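Local coordinates for putative aldehyde dehydrogenase (Burkholderia cenocepacia, PDB 4YWE), which probably oxidises aldehydes to carboxylic acids with NAD or NADP as acceptor, and binds calcium and magnesium ions, at residues I95-T100 with D185-S189. Numbering follows the deposited sequence.
Sequences IEARDT and DACLS. With CA (calcium ion), chain K.
D99 divides its carboxylate between a calcium ion and the backbone N-H groups of C187 and L188, where helix 188-200 starts. OD1 of D99 binds the calcium ion at 2.5 Å. N of L188 donates to D99 OD2 over 3.1 Å, nearly straight (171°) and close to the C-O axis. N of C187, the N-cap residue, donates to D99 OD2 over 2.9 Å from the syn side but tilted out of the carboxylate plane, a more bent bond (131°). CG of D99 lies anti to its backbone N (chi1 -163°), which carries the carboxylate over to 185-189. The metal is also held by the backbone oxygens of D99, D185 and V32 and by two waters.

Beside this site, S189 OG donates to E96 OE1 at 2.8 Å, from above the carboxylate plane. A water gives hydrogen bonds to E96 OE1 and D99 OD2 and accepts one from S189 N. E96 OE2 is held by M161 N of helix 160-174. Two apolar contacts accompany these bonds: I95 CG2 on L188 CB (3.7 Å) and T100 CG2 on A186 CB.

The calcium ion and the N-H groups of the helix start probably stabilise the negative charge of D99, tying the end of helix 89-100 to the loop after strand 177-182.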
ATOM      1  N   ILE A  95       9.770 -20.808 -33.562  1.00 22.76           N
ATOM      2  CA  ILE A  95       9.553 -22.052 -32.832  1.00 25.82           C
ATOM      3  C   ILE A  95       8.118 -22.132 -32.324  1.00 28.88           C
ATOM      4  O   ILE A  95       7.452 -23.158 -32.476  1.00 30.77           O
ATOM      5  CB  ILE A  95      10.550 -22.190 -31.669  1.00 27.56           C
ATOM      6  CG1 ILE A  95      11.976 -22.330 -32.205  1.00 31.91           C
ATOM      7  CG2 ILE A  95      10.196 -23.386 -30.799  1.00 26.00           C
ATOM      8  CD1 ILE A  95      13.031 -22.391 -31.121  1.00 31.90           C
ATOM      9  N   GLU A  96       7.649 -21.043 -31.724  1.00 24.14           N
ATOM     10  CA  GLU A  96       6.306 -20.992 -31.156  1.00 24.48           C
ATOM     11  C   GLU A  96       5.235 -21.192 -32.223  1.00 24.63           C
ATOM     12  O   GLU A  96       4.307 -21.978 -32.041  1.00 19.02           O
ATOM     13  CB  GLU A  96       6.083 -19.660 -30.435  1.00 24.94           C
ATOM     14  CG  GLU A  96       4.772 -19.568 -29.670  1.00 25.97           C
ATOM     15  CD  GLU A  96       4.852 -20.190 -28.289  1.00 27.31           C
ATOM     16  OE1 GLU A  96       5.265 -21.364 -28.180  1.00 28.07           O
ATOM     17  OE2 GLU A  96       4.504 -19.500 -27.307  1.00 26.93           O
ATOM     18  N   ALA A  97       5.375 -20.479 -33.337  1.00 23.31           N
ATOM     19  CA  ALA A  97       4.408 -20.548 -34.430  1.00 23.42           C
ATOM     20  C   ALA A  97       4.355 -21.938 -35.054  1.00 23.72           C
ATOM     21  O   ALA A  97       3.290 -22.414 -35.441  1.00 20.83           O
ATOM     22  CB  ALA A  97       4.739 -19.513 -35.491  1.00 21.86           C
ATOM     23  N   ARG A  98       5.513 -22.582 -35.151  1.00 26.23           N
ATOM     24  CA  ARG A  98       5.611 -23.910 -35.749  1.00 27.28           C
ATOM     25  C   ARG A  98       4.981 -24.967 -34.847  1.00 26.96           C
ATOM     26  O   ARG A  98       4.460 -25.977 -35.321  1.00 27.95           O
ATOM     27  CB  ARG A  98       7.077 -24.254 -36.023  1.00 29.24           C
ATOM     28  CG  ARG A  98       7.299 -25.549 -36.784  1.00 33.60           C
ATOM     29  CD  ARG A  98       8.783 -25.772 -37.040  1.00 37.03           C
ATOM     30  NE  ARG A  98       9.034 -26.955 -37.856  1.00 39.72           N
ATOM     31  CZ  ARG A  98      10.245 -27.440 -38.112  1.00 40.81           C
ATOM     32  NH1 ARG A  98      11.319 -26.846 -37.610  1.00 38.74           N
ATOM     33  NH2 ARG A  98      10.380 -28.522 -38.867  1.00 41.75           N
ATOM     34  N   ASP A  99       5.025 -24.715 -33.544  1.00 24.13           N
ATOM     35  CA  ASP A  99       4.607 -25.692 -32.548  1.00 24.43           C
ATOM     36  C   ASP A  99       3.139 -25.518 -32.154  1.00 24.63           C
ATOM     37  O   ASP A  99       2.432 -26.497 -31.919  1.00 25.88           O
ATOM     38  CB  ASP A  99       5.507 -25.586 -31.312  1.00 25.11           C
ATOM     39  CG  ASP A  99       5.419 -26.802 -30.413  1.00 30.51           C
ATOM     40  OD1 ASP A  99       4.818 -27.812 -30.829  1.00 30.24           O
ATOM     41  OD2 ASP A  99       5.969 -26.749 -29.292  1.00 32.13           O
ATOM     42  N   THR A 100       2.685 -24.271 -32.088  1.00 23.31           N
ATOM     43  CA  THR A 100       1.316 -23.978 -31.675  1.00 21.01           C
ATOM     44  C   THR A 100       0.388 -23.796 -32.870  1.00 23.08           C
ATOM     45  O   THR A 100      -0.808 -24.076 -32.783  1.00 26.88           O
ATOM     46  CB  THR A 100       1.247 -22.711 -30.807  1.00 18.88           C
ATOM     47  OG1 THR A 100       1.532 -21.565 -31.617  1.00 22.27           O
ATOM     48  CG2 THR A 100       2.247 -22.791 -29.667  1.00 19.02           C
ATOM     49  N   ASP A 185       1.422 -30.710 -26.197  1.00 19.82           N
ATOM     50  CA  ASP A 185       1.016 -30.319 -27.542  1.00 22.04           C
ATOM     51  C   ASP A 185       1.840 -29.147 -28.070  1.00 21.39           C
ATOM     52  O   ASP A 185       1.915 -28.936 -29.279  1.00 19.93           O
ATOM     53  CB  ASP A 185      -0.475 -29.978 -27.566  1.00 26.17           C
ATOM     54  CG  ASP A 185      -1.354 -31.215 -27.520  1.00 26.08           C
ATOM     55  OD1 ASP A 185      -1.188 -32.093 -28.393  1.00 22.69           O
ATOM     56  OD2 ASP A 185      -2.199 -31.316 -26.606  1.00 28.68           O
ATOM     57  N   ALA A 186       2.456 -28.394 -27.162  1.00 16.46           N
ATOM     58  CA  ALA A 186       3.335 -27.286 -27.536  1.00 17.18           C
ATOM     59  C   ALA A 186       4.166 -26.815 -26.345  1.00 19.55           C
ATOM     60  O   ALA A 186       3.625 -26.282 -25.377  1.00 20.27           O
ATOM     61  CB  ALA A 186       2.525 -26.124 -28.105  1.00 16.16           C
ATOM     62  N   CYS A 187       5.481 -27.006 -26.420  1.00 26.56           N
ATOM     63  CA  CYS A 187       6.358 -26.610 -25.323  1.00 21.72           C
ATOM     64  C   CYS A 187       7.802 -26.366 -25.756  1.00 18.78           C
ATOM     65  O   CYS A 187       8.676 -26.157 -24.914  1.00 23.68           O
ATOM     66  CB  CYS A 187       6.335 -27.670 -24.220  1.00 19.56           C
ATOM     67  SG  CYS A 187       6.940 -29.301 -24.715  1.00 22.54           S
ATOM     68  N   LEU A 188       8.055 -26.385 -27.060  1.00 18.91           N
ATOM     69  CA  LEU A 188       9.419 -26.237 -27.562  1.00 19.03           C
ATOM     70  C   LEU A 188       9.981 -24.839 -27.309  1.00 18.16           C
ATOM     71  O   LEU A 188      11.186 -24.676 -27.118  1.00 19.72           O
ATOM     72  CB  LEU A 188       9.480 -26.558 -29.057  1.00 23.32           C
ATOM     73  CG  LEU A 188       9.448 -28.043 -29.424  1.00 23.96           C
ATOM     74  CD1 LEU A 188       9.726 -28.234 -30.908  1.00 21.71           C
ATOM     75  CD2 LEU A 188      10.445 -28.823 -28.581  1.00 24.74           C
ATOM     76  N   SER A 189       9.110 -23.836 -27.305  1.00 17.41           N
ATOM     77  CA  SER A 189       9.543 -22.465 -27.064  1.00 21.08           C
ATOM     78  C   SER A 189      10.058 -22.305 -25.639  1.00 18.20           C
ATOM     79  O   SER A 189      11.077 -21.654 -25.409  1.00 19.55           O
ATOM     80  CB  SER A 189       8.400 -21.483 -27.327  1.00 21.13           C
ATOM     81  OG  SER A 189       7.342 -21.670 -26.403  1.00 25.25           O
TER
HETATM   82 CA    CA K 503       2.809 -28.942 -31.694  1.00 57.24          CA
HETATM   83  O   HOH W   1       6.802 -24.170 -28.558  1.00 27.43           O
HETATM   84  O   HOH W   2       0.471 -29.257 -32.273  1.00 18.13           O
HETATM   85  O   HOH W   3       2.795 -31.309 -30.760  1.00 25.34           O